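Local coordinates for GGDEF and EAL domain-containing protein (Vibrio cholerae O1 str. 2010EL-1786, PDB 6PWK) that binds the second messenger cyclic di-GMP as a signalling receptor and probably controls large adhesins during biofilm formation, at residues 301-305 and 352-356; 252-256 and 269-273; 203-209 and 408-414. All blocks are in the same frame, centred on the assembly; numbering follows the deposited sequence.

Contact 1 (301-305 and 352-356); sequences LHFEI and KYVKL. With MG (magnesium ion), chain E.
Glu304 OE2 receives two hydrogen bonds inside the closed beta/alpha barrel of the EAL domain, one from Lys355 NZ at 2.6 Å and one from Tyr353 OH at 2.8 Å. The lysine, which also forms a salt bridge there, comes in on the syn side, slightly out of the carboxylate plane; the Tyr353 hydroxyl is accepted by the anti lone pair of Glu304 OE2, on the side away from OE1. The other oxygen, Glu304 OE1, binds the magnesium ion at 2.2 Å, so both ends of the carboxylate are engaged and its rotation is fixed. Carboxylate and tyrosine ring are steeply inclined, 75° apart. Lys355 reaches Glu304 OE2 through a turn about its CG-CD bond (chi3 -61°), its side chain crossing that of Glu304 at about a right angle.

Further back toward the strand starts, the His302 and Tyr353 rings have planes 30° apart and are slid so far that they barely overlap, with Tyr353 CE2 nearest His302 ND1.

In the second shell, Glu218, Asn272 and Asp334 complete the protein part of the metal site, and Glu218 and Gln410 share Lys355 NZ. His216 bonds to His302 ND1 and Lys355 NZ and meets the Tyr353 ring edge-to-face. Strand 330-336 runs between the two segments, so the hydrogen bonds between them come from side chains.

One more direct bond lies at the barrel's other end: the extended Lys352 chain runs at about a right angle to the His302 side chain, and NZ donates to His302 NE2, 2.7 Å away and tilted from the ring plane.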
loop_
_atom_site.group_PDB
_atom_site.type_symbol
_atom_site.label_atom_id
_atom_site.label_comp_id
_atom_site.label_asym_id
_atom_site.label_seq_id
_atom_site.Cartn_x
_atom_site.Cartn_y
_atom_site.Cartn_z
ATOM N N LEU A 301 5.151 -3.191 -30.292
ATOM C CA LEU A 301 4.679 -2.487 -29.105
ATOM C C LEU A 301 5.868 -2.084 -28.247
ATOM O O LEU A 301 6.622 -2.944 -27.780
ATOM C CB LEU A 301 3.710 -3.352 -28.296
ATOM C CG LEU A 301 2.297 -3.536 -28.851
ATOM C CD1 LEU A 301 1.521 -4.530 -28.005
ATOM C CD2 LEU A 301 1.568 -2.207 -28.911
ATOM N N HIS A 302 6.029 -0.780 -28.041
ATOM C CA HIS A 302 7.000 -0.231 -27.103
ATOM C C HIS A 302 6.235 0.374 -25.934
ATOM O O HIS A 302 5.365 1.227 -26.135
ATOM C CB HIS A 302 7.885 0.824 -27.768
ATOM C CG HIS A 302 8.828 0.273 -28.791
ATOM N ND1 HIS A 302 9.751 1.057 -29.448
ATOM C CD2 HIS A 302 8.994 -0.983 -29.268
ATOM C CE1 HIS A 302 10.446 0.308 -30.287
ATOM N NE2 HIS A 302 10.005 -0.935 -30.196
ATOM N N PHE A 303 6.549 -0.068 -24.722
ATOM C CA PHE A 303 5.896 0.436 -23.521
ATOM C C PHE A 303 6.769 1.517 -22.894
ATOM O O PHE A 303 7.888 1.239 -22.453
ATOM C CB PHE A 303 5.621 -0.695 -22.531
ATOM C CG PHE A 303 4.521 -1.620 -22.970
ATOM C CD1 PHE A 303 3.194 -1.287 -22.759
ATOM C CD2 PHE A 303 4.814 -2.816 -23.604
ATOM C CE1 PHE A 303 2.179 -2.131 -23.168
ATOM C CE2 PHE A 303 3.802 -3.666 -24.015
ATOM C CZ PHE A 303 2.483 -3.323 -23.797
ATOM N N GLU A 304 6.256 2.744 -22.862
ATOM C CA GLU A 304 7.002 3.887 -22.345
ATOM C C GLU A 304 6.741 3.998 -20.848
ATOM O O GLU A 304 5.624 4.312 -20.423
ATOM C CB GLU A 304 6.606 5.164 -23.081
ATOM C CG GLU A 304 7.722 6.191 -23.159
ATOM C CD GLU A 304 7.655 7.034 -24.419
ATOM O OE1 GLU A 304 7.077 8.140 -24.371
ATOM O OE2 GLU A 304 8.174 6.586 -25.463
ATOM N N ILE A 305 7.770 3.745 -20.052
ATOM C CA ILE A 305 7.670 3.697 -18.596
ATOM C C ILE A 305 8.356 4.932 -18.029
ATOM O O ILE A 305 9.502 5.213 -18.400
ATOM C CB ILE A 305 8.304 2.414 -18.027
ATOM C CG1 ILE A 305 7.618 1.181 -18.619
ATOM C CG2 ILE A 305 8.221 2.404 -16.516
ATOM C CD1 ILE A 305 8.275 -0.125 -18.240
ATOM N N LYS A 352 15.192 -0.609 -24.093
ATOM C CA LYS A 352 15.425 -0.536 -25.532
ATOM C C LYS A 352 15.806 0.876 -25.956
ATOM O O LYS A 352 16.636 1.059 -26.854
ATOM C CB LYS A 352 14.184 -1.007 -26.293
ATOM C CG LYS A 352 14.362 -1.065 -27.803
ATOM C CD LYS A 352 13.104 -1.580 -28.488
ATOM C CE LYS A 352 13.356 -1.874 -29.957
ATOM N NZ LYS A 352 12.174 -2.501 -30.611
ATOM N N TYR A 353 15.217 1.883 -25.317
ATOM C CA TYR A 353 15.514 3.270 -25.635
ATOM C C TYR A 353 15.382 4.111 -24.374
ATOM O O TYR A 353 14.867 3.659 -23.348
ATOM C CB TYR A 353 14.592 3.807 -26.734
ATOM C CG TYR A 353 13.133 3.857 -26.342
ATOM C CD1 TYR A 353 12.591 4.989 -25.746
ATOM C CD2 TYR A 353 12.295 2.774 -26.574
ATOM C CE1 TYR A 353 11.256 5.040 -25.387
ATOM C CE2 TYR A 353 10.959 2.816 -26.220
ATOM C CZ TYR A 353 10.445 3.951 -25.628
ATOM O OH TYR A 353 9.116 3.998 -25.274
ATOM N N VAL A 354 15.853 5.349 -24.469
ATOM C CA VAL A 354 15.655 6.353 -23.431
ATOM C C VAL A 354 15.181 7.631 -24.109
ATOM O O VAL A 354 15.858 8.156 -25.000
ATOM C CB VAL A 354 16.931 6.604 -22.605
ATOM C CG1 VAL A 354 17.186 5.438 -21.663
ATOM C CG2 VAL A 354 18.138 6.817 -23.509
ATOM N N LYS A 355 14.005 8.109 -23.715
ATOM C CA LYS A 355 13.466 9.367 -24.212
ATOM C C LYS A 355 13.805 10.455 -23.200
ATOM O O LYS A 355 13.365 10.390 -22.049
ATOM C CB LYS A 355 11.958 9.269 -24.436
ATOM C CG LYS A 355 11.389 10.369 -25.318
ATOM C CD LYS A 355 9.997 10.011 -25.819
ATOM C CE LYS A 355 10.020 8.739 -26.652
ATOM N NZ LYS A 355 8.686 8.424 -27.235
ATOM N N LEU A 356 14.598 11.435 -23.628
ATOM C CA LEU A 356 15.120 12.439 -22.712
ATOM C C LEU A 356 13.995 13.225 -22.050
ATOM O O LEU A 356 12.907 13.391 -22.607
ATOM C CB LEU A 356 16.050 13.400 -23.451
ATOM C CG LEU A 356 17.418 12.861 -23.866
ATOM C CD1 LEU A 356 18.116 13.848 -24.788
ATOM C CD2 LEU A 356 18.265 12.584 -22.638
HETATM MG MG MG E . 6.061 9.598 -23.142
#

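Contact 2 (252-256 and 269-273); sequences VIERV and LAINI. With MG (magnesium ion), chain E; C2E (9,9'-[(2R,3R,3aS,5S,7aR,9R,10R,10aS,12S,14aR)-3,5,10,12-tetrahydroxy-5,12-dioxidooctahydro-2H,7H-difuro[3,2-d:3',2'-j][1,3,7,9,2,8]tetraoxadiphosphacyclododecine-2,9-diyl]bis(2-amino-1,9-dihydro-6H-purin-6-one)), chain C.
Ile271 points from strand 269-272 into the flank of helix 245-261, where Val256, Ile253 and Val252 receive it. Its CB divides the contact between two branches. Ile271 CG2, placed anti to the backbone N, takes the end of the helical segment nearer the ligand, lying 4.0 Å from Ile253 CG1 and 4.1 Å from Val252 CG1. Ile271 CG1 leads the other way, beside the backbone N (chi1 -55°), and passes 4.1 Å from Val256 CG1. At the tip, the two side chains meet end-on: Ile271 CD1 lies 3.6 Å from Val256 CG1 and also close to Val256 CB; Leu301 of the neighbouring strand packs against the same methyl.

On one side of this central residue, Leu269 CD1 slides past Val256 CG1 at 3.7 Å. On the other, Ile253 CD1 crosses to Ile273 CD1 at 3.9 Å. No hydrogen bond joins the segments; the contact is wholly aliphatic and buried, and Phe283, Trp286 and Ile287 of helix 281-292 extend it around Ile253.

Side chains alternate along the strand. Asn272, next to Ile271, belongs to the magnesium site and brings its CB within 3.6 Å of guanine N31 of the cyclic di-GMP, while Val252 CG1 approaches O61 of the same base. Segments 252-256 and 269-272 run nearly antiparallel, at 165°, as in the beta/alpha barrel of EAL domains, where outer helices pack on strands whose C-terminal ends carry the ligand site.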
loop_
_atom_site.group_PDB
_atom_site.type_symbol
_atom_site.label_atom_id
_atom_site.label_comp_id
_atom_site.label_asym_id
_atom_site.label_seq_id
_atom_site.Cartn_x
_atom_site.Cartn_y
_atom_site.Cartn_z
ATOM N N VAL A 252 -6.386 1.913 -23.441
ATOM C CA VAL A 252 -5.508 2.430 -24.485
ATOM C C VAL A 252 -4.752 1.293 -25.161
ATOM O O VAL A 252 -4.635 1.253 -26.392
ATOM C CB VAL A 252 -4.547 3.481 -23.899
ATOM C CG1 VAL A 252 -3.504 3.885 -24.932
ATOM C CG2 VAL A 252 -5.326 4.696 -23.411
ATOM N N ILE A 253 -4.236 0.348 -24.371
ATOM C CA ILE A 253 -3.491 -0.775 -24.939
ATOM C C ILE A 253 -4.392 -1.614 -25.835
ATOM O O ILE A 253 -3.980 -2.054 -26.916
ATOM C CB ILE A 253 -2.858 -1.620 -23.818
ATOM C CG1 ILE A 253 -1.774 -0.823 -23.095
ATOM C CG2 ILE A 253 -2.277 -2.908 -24.380
ATOM C CD1 ILE A 253 -1.232 -1.513 -21.865
ATOM N N GLU A 254 -5.635 -1.844 -25.408
ATOM C CA GLU A 254 -6.576 -2.588 -26.241
ATOM C C GLU A 254 -6.829 -1.868 -27.558
ATOM O O GLU A 254 -6.783 -2.480 -28.630
ATOM C CB GLU A 254 -7.886 -2.810 -25.483
ATOM C CG GLU A 254 -7.811 -3.886 -24.414
ATOM C CD GLU A 254 -9.090 -3.992 -23.605
ATOM O OE1 GLU A 254 -9.908 -3.050 -23.658
ATOM O OE2 GLU A 254 -9.274 -5.017 -22.917
ATOM N N ARG A 255 -7.083 -0.556 -27.498
ATOM C CA ARG A 255 -7.367 0.203 -28.713
ATOM C C ARG A 255 -6.160 0.235 -29.643
ATOM O O ARG A 255 -6.310 0.154 -30.868
ATOM C CB ARG A 255 -7.806 1.622 -28.354
ATOM C CG ARG A 255 -9.108 1.683 -27.569
ATOM C CD ARG A 255 -10.321 1.518 -28.472
ATOM N NE ARG A 255 -10.751 2.790 -29.048
ATOM C CZ ARG A 255 -10.423 3.215 -30.263
ATOM N NH1 ARG A 255 -9.659 2.467 -31.048
ATOM N NH2 ARG A 255 -10.864 4.388 -30.696
ATOM N N VAL A 256 -4.955 0.349 -29.082
ATOM C CA VAL A 256 -3.750 0.364 -29.907
ATOM C C VAL A 256 -3.541 -0.987 -30.579
ATOM O O VAL A 256 -3.198 -1.058 -31.766
ATOM C CB VAL A 256 -2.530 0.773 -29.060
ATOM C CG1 VAL A 256 -1.241 0.500 -29.816
ATOM C CG2 VAL A 256 -2.622 2.244 -28.679
ATOM N N LEU A 269 4.690 1.155 -32.113
ATOM C CA LEU A 269 3.929 2.182 -31.418
ATOM C C LEU A 269 4.360 2.232 -29.959
ATOM O O LEU A 269 4.471 1.190 -29.305
ATOM C CB LEU A 269 2.426 1.916 -31.521
ATOM C CG LEU A 269 1.833 1.985 -32.928
ATOM C CD1 LEU A 269 0.336 1.743 -32.875
ATOM C CD2 LEU A 269 2.143 3.328 -33.570
ATOM N N ALA A 270 4.600 3.439 -29.458
ATOM C CA ALA A 270 5.026 3.651 -28.081
ATOM C C ALA A 270 3.815 4.032 -27.239
ATOM O O ALA A 270 3.204 5.082 -27.463
ATOM C CB ALA A 270 6.102 4.733 -28.003
ATOM N N ILE A 271 3.474 3.182 -26.274
ATOM C CA ILE A 271 2.325 3.392 -25.400
ATOM C C ILE A 271 2.828 3.875 -24.047
ATOM O O ILE A 271 3.663 3.216 -23.415
ATOM C CB ILE A 271 1.495 2.109 -25.244
ATOM C CG1 ILE A 271 1.077 1.566 -26.611
ATOM C CG2 ILE A 271 0.275 2.371 -24.376
ATOM C CD1 ILE A 271 0.275 0.287 -26.525
ATOM N N ASN A 272 2.319 5.021 -23.599
ATOM C CA ASN A 272 2.652 5.518 -22.271
ATOM C C ASN A 272 1.927 4.707 -21.202
ATOM O O ASN A 272 0.758 4.343 -21.358
ATOM C CB ASN A 272 2.281 6.996 -22.137
ATOM C CG ASN A 272 3.119 7.894 -23.026
ATOM O OD1 ASN A 272 4.277 8.181 -22.722
ATOM N ND2 ASN A 272 2.530 8.353 -24.124
ATOM N N ILE A 273 2.631 4.427 -20.107
ATOM C CA ILE A 273 2.077 3.698 -18.973
ATOM C C ILE A 273 2.272 4.544 -17.724
ATOM O O ILE A 273 3.382 5.017 -17.458
ATOM C CB ILE A 273 2.743 2.318 -18.795
ATOM C CG1 ILE A 273 2.661 1.504 -20.089
ATOM C CG2 ILE A 273 2.097 1.560 -17.646
ATOM C CD1 ILE A 273 1.251 1.148 -20.506
HETATM MG MG MG E . 6.061 9.598 -23.142
HETATM P P1 C2E C . 4.587 12.804 -22.497
HETATM O O2P C2E C . 5.130 11.402 -22.447
HETATM O O1P C2E C . 5.777 13.690 -22.256
HETATM O "O5'" C2E C . 4.071 13.202 -23.999
HETATM C "C5'" C2E C . 4.570 14.362 -24.577
HETATM C "C4'" C2E C . 3.522 15.478 -24.313
HETATM O "O4'" C2E C . 3.965 16.626 -24.732
HETATM C "C3'" C2E C . 2.251 15.250 -25.153
HETATM O "O3'" C2E C . 1.302 16.054 -24.644
HETATM C "C2'" C2E C . 2.698 15.829 -26.504
HETATM O "O2'" C2E C . 1.510 16.105 -27.361
HETATM C "C1'" C2E C . 3.172 16.971 -26.094
HETATM N N9 C2E C . 4.128 17.706 -26.882
HETATM C C8 C2E C . 4.494 16.730 -27.748
HETATM N N7 C2E C . 5.425 17.272 -28.575
HETATM C C5 C2E C . 5.629 18.535 -28.219
HETATM C C6 C2E C . 6.541 19.662 -28.737
HETATM O O6 C2E C . 7.268 19.503 -29.659
HETATM N N1 C2E C . 6.515 20.944 -28.102
HETATM C C2 C2E C . 5.656 21.210 -26.977
HETATM N N2 C2E C . 5.591 22.496 -26.290
HETATM N N3 C2E C . 4.812 20.122 -26.511
HETATM C C4 C2E C . 4.827 18.789 -27.165
HETATM P P11 C2E C . -0.113 15.251 -24.315
HETATM O O21 C2E C . -0.909 14.719 -25.477
HETATM O O11 C2E C . -1.015 16.252 -23.640
HETATM O O5A C2E C . 0.390 14.146 -23.196
HETATM C C5A C2E C . 0.656 14.730 -21.951
HETATM C C4A C2E C . 0.993 13.684 -20.967
HETATM O O4A C2E C . -0.065 12.958 -20.721
HETATM C C3A C2E C . 2.169 12.649 -21.586
HETATM O O3A C2E C . 3.542 13.172 -21.266
HETATM C C2A C2E C . 1.986 11.571 -21.035
HETATM O O2A C2E C . 2.774 11.502 -19.752
HETATM C C1A C2E C . 0.389 11.516 -20.741
HETATM N N91 C2E C . -0.228 10.829 -21.675
HETATM C C81 C2E C . -0.611 11.207 -22.904
HETATM N N71 C2E C . -1.202 10.133 -23.462
HETATM C C51 C2E C . -1.174 9.131 -22.588
HETATM C C61 C2E C . -1.683 7.696 -22.658
HETATM O O61 C2E C . -2.214 7.334 -23.647
HETATM N N11 C2E C . -1.522 6.803 -21.552
HETATM C C21 C2E C . -0.873 7.257 -20.353
HETATM N N21 C2E C . -0.712 6.346 -19.229
HETATM N N31 C2E C . -0.387 8.636 -20.297
HETATM C C41 C2E C . -0.561 9.561 -21.457
#

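Contact 3 (203-209 and 408-414); sequences RYQAANS and VFQGFIV. With C2E (9,9'-[(2R,3R,3aS,5S,7aR,9R,10R,10aS,12S,14aR)-3,5,10,12-tetrahydroxy-5,12-dioxidooctahydro-2H,7H-difuro[3,2-d:3',2'-j][1,3,7,9,2,8]tetraoxadiphosphacyclododecine-2,9-diyl]bis(2-amino-1,9-dihydro-6H-purin-6-one)), chain C.
Asn208 and Phe409 form an antiparallel hydrogen-bonded pair, Phe409 N to Asn208 O at 2.7 Å and Asn208 N to Phe409 O at 3.0 Å, beyond which the chain leads through Gly411 toward the ligand. Beside this pair, Ala207 CB packs on Val408 CG2 at 3.6 Å. Gln205, with CG anti to its backbone N (chi1 -168°), extends to meet Gln410; their amide planes stand 85° apart, and Gln410 NE2 donates to Gln205 OE1 at 2.8 Å. That bond orients the Gln205 amide, whose NE2 donates to guanine N7 at 3.2 Å. Phe412 N adds a bond to O6 of the same base at 2.8 Å, while guanine C6 lies over one face of the Phe412 ring, toward its rim. Arg203 approaches the ribose edge-on, NH2 donating almost straight to O2' (173°), and its NH1 reaches phosphate oxygen O21 at 3.0 Å. Behind the pair of glutamines, Gln410 NE2 also bonds to Glu218. The arginine probably offsets phosphate charge. The donors directed at N7 and O6 read the Hoogsteen edge of the base, consistent with a preference for guanine.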
loop_
_atom_site.group_PDB
_atom_site.type_symbol
_atom_site.label_atom_id
_atom_site.label_comp_id
_atom_site.label_asym_id
_atom_site.label_seq_id
_atom_site.Cartn_x
_atom_site.Cartn_y
_atom_site.Cartn_z
ATOM N N ARG A 203 -3.477 10.455 -31.145
ATOM C CA ARG A 203 -2.488 11.119 -31.977
ATOM C C ARG A 203 -1.214 10.286 -32.002
ATOM O O ARG A 203 -0.850 9.660 -31.004
ATOM C CB ARG A 203 -2.189 12.532 -31.459
ATOM C CG ARG A 203 -3.362 13.492 -31.572
ATOM C CD ARG A 203 -3.174 14.730 -30.704
ATOM N NE ARG A 203 -1.796 15.215 -30.703
ATOM C CZ ARG A 203 -1.063 15.371 -29.605
ATOM N NH1 ARG A 203 -1.578 15.091 -28.413
ATOM N NH2 ARG A 203 0.181 15.820 -29.696
ATOM N N TYR A 204 -0.541 10.277 -33.150
ATOM C CA TYR A 204 0.675 9.491 -33.346
ATOM C C TYR A 204 1.799 10.435 -33.752
ATOM O O TYR A 204 1.777 10.995 -34.854
ATOM C CB TYR A 204 0.467 8.405 -34.403
ATOM C CG TYR A 204 -0.690 7.466 -34.125
ATOM C CD1 TYR A 204 -1.986 7.798 -34.500
ATOM C CD2 TYR A 204 -0.485 6.242 -33.501
ATOM C CE1 TYR A 204 -3.046 6.943 -34.253
ATOM C CE2 TYR A 204 -1.538 5.380 -33.250
ATOM C CZ TYR A 204 -2.815 5.736 -33.628
ATOM O OH TYR A 204 -3.865 4.881 -33.381
ATOM N N GLN A 205 2.783 10.606 -32.873
ATOM C CA GLN A 205 3.937 11.460 -33.133
ATOM C C GLN A 205 5.152 10.579 -33.390
ATOM O O GLN A 205 5.523 9.763 -32.539
ATOM C CB GLN A 205 4.198 12.410 -31.965
ATOM C CG GLN A 205 5.199 13.508 -32.287
ATOM C CD GLN A 205 5.463 14.426 -31.112
ATOM O OE1 GLN A 205 5.681 13.972 -29.989
ATOM N NE2 GLN A 205 5.439 15.730 -31.364
ATOM N N ALA A 206 5.768 10.749 -34.555
ATOM C CA ALA A 206 6.869 9.890 -34.962
ATOM C C ALA A 206 8.189 10.366 -34.370
ATOM O O ALA A 206 8.494 11.562 -34.365
ATOM C CB ALA A 206 6.969 9.842 -36.486
ATOM N N ALA A 207 8.971 9.414 -33.865
ATOM C CA ALA A 207 10.336 9.661 -33.414
ATOM C C ALA A 207 11.274 9.227 -34.534
ATOM O O ALA A 207 11.426 8.030 -34.794
ATOM C CB ALA A 207 10.628 8.907 -32.118
ATOM N N ASN A 208 11.896 10.199 -35.196
ATOM C CA ASN A 208 12.678 9.953 -36.398
ATOM C C ASN A 208 14.153 10.238 -36.158
ATOM O O ASN A 208 14.517 11.121 -35.375
ATOM C CB ASN A 208 12.183 10.810 -37.572
ATOM C CG ASN A 208 10.766 10.473 -37.985
ATOM O OD1 ASN A 208 10.279 9.371 -37.735
ATOM N ND2 ASN A 208 10.097 11.421 -38.628
ATOM N N SER A 209 14.997 9.480 -36.852
ATOM C CA SER A 209 16.429 9.727 -36.860
ATOM C C SER A 209 16.748 10.874 -37.815
ATOM O O SER A 209 15.873 11.405 -38.505
ATOM C CB SER A 209 17.181 8.456 -37.260
ATOM O OG SER A 209 16.913 8.113 -38.609
ATOM N N VAL A 408 17.715 9.849 -32.370
ATOM C CA VAL A 408 16.417 10.153 -32.956
ATOM C C VAL A 408 15.776 11.297 -32.178
ATOM O O VAL A 408 16.075 11.522 -31.000
ATOM C CB VAL A 408 15.495 8.906 -32.996
ATOM C CG1 VAL A 408 16.266 7.656 -32.605
ATOM C CG2 VAL A 408 14.271 9.075 -32.120
ATOM N N PHE A 409 14.898 12.037 -32.858
ATOM C CA PHE A 409 14.278 13.233 -32.308
ATOM C C PHE A 409 12.766 13.153 -32.459
ATOM O O PHE A 409 12.248 12.493 -33.364
ATOM C CB PHE A 409 14.806 14.500 -33.000
ATOM C CG PHE A 409 16.305 14.603 -33.013
ATOM C CD1 PHE A 409 17.051 13.947 -33.980
ATOM C CD2 PHE A 409 16.969 15.357 -32.060
ATOM C CE1 PHE A 409 18.430 14.038 -33.993
ATOM C CE2 PHE A 409 18.347 15.454 -32.069
ATOM C CZ PHE A 409 19.077 14.793 -33.036
ATOM N N GLN A 410 12.063 13.845 -31.565
ATOM C CA GLN A 410 10.608 13.855 -31.552
ATOM C C GLN A 410 10.128 15.236 -31.134
ATOM O O GLN A 410 10.737 15.877 -30.274
ATOM C CB GLN A 410 10.054 12.782 -30.599
ATOM C CG GLN A 410 8.545 12.598 -30.657
ATOM C CD GLN A 410 8.047 11.518 -29.712
ATOM O OE1 GLN A 410 8.834 10.755 -29.151
ATOM N NE2 GLN A 410 6.733 11.453 -29.529
ATOM N N GLY A 411 9.050 15.692 -31.745
ATOM C CA GLY A 411 8.496 16.990 -31.411
ATOM C C GLY A 411 7.817 17.617 -32.612
ATOM O O GLY A 411 7.720 17.028 -33.686
ATOM N N PHE A 412 7.352 18.852 -32.399
ATOM C CA PHE A 412 6.595 19.553 -33.432
ATOM C C PHE A 412 7.479 19.975 -34.599
ATOM O O PHE A 412 6.988 20.106 -35.726
ATOM C CB PHE A 412 5.891 20.769 -32.829
ATOM C CG PHE A 412 4.809 20.416 -31.843
ATOM C CD1 PHE A 412 4.130 19.212 -31.939
ATOM C CD2 PHE A 412 4.471 21.288 -30.820
ATOM C CE1 PHE A 412 3.136 18.885 -31.035
ATOM C CE2 PHE A 412 3.477 20.966 -29.913
ATOM C CZ PHE A 412 2.810 19.763 -30.021
ATOM N N ILE A 413 8.774 20.190 -34.358
ATOM C CA ILE A 413 9.661 20.586 -35.447
ATOM C C ILE A 413 9.993 19.413 -36.362
ATOM O O ILE A 413 10.312 19.626 -37.538
ATOM C CB ILE A 413 10.952 21.226 -34.909
ATOM C CG1 ILE A 413 11.619 22.057 -36.009
ATOM C CG2 ILE A 413 11.900 20.166 -34.360
ATOM C CD1 ILE A 413 13.117 22.154 -35.889
ATOM N N VAL A 414 9.920 18.176 -35.860
ATOM C CA VAL A 414 10.071 17.004 -36.718
ATOM C C VAL A 414 8.750 16.624 -37.373
ATOM O O VAL A 414 8.736 15.761 -38.267
ATOM C CB VAL A 414 10.674 15.833 -35.911
ATOM C CG1 VAL A 414 11.270 16.342 -34.606
ATOM C CG2 VAL A 414 9.646 14.742 -35.630
HETATM P P1 C2E C . 4.587 12.804 -22.497
HETATM O O2P C2E C . 5.130 11.402 -22.447
HETATM O O1P C2E C . 5.777 13.690 -22.256
HETATM O "O5'" C2E C . 4.071 13.202 -23.999
HETATM C "C5'" C2E C . 4.570 14.362 -24.577
HETATM C "C4'" C2E C . 3.522 15.478 -24.313
HETATM O "O4'" C2E C . 3.965 16.626 -24.732
HETATM C "C3'" C2E C . 2.251 15.250 -25.153
HETATM O "O3'" C2E C . 1.302 16.054 -24.644
HETATM C "C2'" C2E C . 2.698 15.829 -26.504
HETATM O "O2'" C2E C . 1.510 16.105 -27.361
HETATM C "C1'" C2E C . 3.172 16.971 -26.094
HETATM N N9 C2E C . 4.128 17.706 -26.882
HETATM C C8 C2E C . 4.494 16.730 -27.748
HETATM N N7 C2E C . 5.425 17.272 -28.575
HETATM C C5 C2E C . 5.629 18.535 -28.219
HETATM C C6 C2E C . 6.541 19.662 -28.737
HETATM O O6 C2E C . 7.268 19.503 -29.659
HETATM N N1 C2E C . 6.515 20.944 -28.102
HETATM C C2 C2E C . 5.656 21.210 -26.977
HETATM N N2 C2E C . 5.591 22.496 -26.290
HETATM N N3 C2E C . 4.812 20.122 -26.511
HETATM C C4 C2E C . 4.827 18.789 -27.165
HETATM P P11 C2E C . -0.113 15.251 -24.315
HETATM O O21 C2E C . -0.909 14.719 -25.477
HETATM O O11 C2E C . -1.015 16.252 -23.640
HETATM O O5A C2E C . 0.390 14.146 -23.196
HETATM C C5A C2E C . 0.656 14.730 -21.951
HETATM C C4A C2E C . 0.993 13.684 -20.967
HETATM O O4A C2E C . -0.065 12.958 -20.721
HETATM C C3A C2E C . 2.169 12.649 -21.586
HETATM O O3A C2E C . 3.542 13.172 -21.266
HETATM C C2A C2E C . 1.986 11.571 -21.035
HETATM O O2A C2E C . 2.774 11.502 -19.752
HETATM C C1A C2E C . 0.389 11.516 -20.741
HETATM N N91 C2E C . -0.228 10.829 -21.675
HETATM C C81 C2E C . -0.611 11.207 -22.904
HETATM N N71 C2E C . -1.202 10.133 -23.462
HETATM C C51 C2E C . -1.174 9.131 -22.588
HETATM C C61 C2E C . -1.683 7.696 -22.658
HETATM O O61 C2E C . -2.214 7.334 -23.647
HETATM N N11 C2E C . -1.522 6.803 -21.552
HETATM C C21 C2E C . -0.873 7.257 -20.353
HETATM N N21 C2E C . -0.712 6.346 -19.229
HETATM N N31 C2E C . -0.387 8.636 -20.297
HETATM C C41 C2E C . -0.561 9.561 -21.457
#

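In the fold
All three contacts belong to the EAL barrel and share its sheet. Contacts 1 and 2 have centres about 12 Å apart, 1 and 3 about 14 Å, 2 and 3 about 17 Å. Along the chain, contact 2 is completed before contact 1 begins, and both fall between the two segments of contact 3, which joins the first strand of the EAL domain, 200-209, to the last, 408-409, and so shuts the barrel. Strands 269-272 and 301-305 are neighbours, linked by backbone bonds, and Lys355 to Gln410 ties contact 1 to contact 3. Contact 2 lies between barrel and helix layer, contact 1 across the interior. Together they contribute to one site: contacts 1 and 2 supply magnesium ligands, contacts 2 and 3 meet cyclic di-GMP.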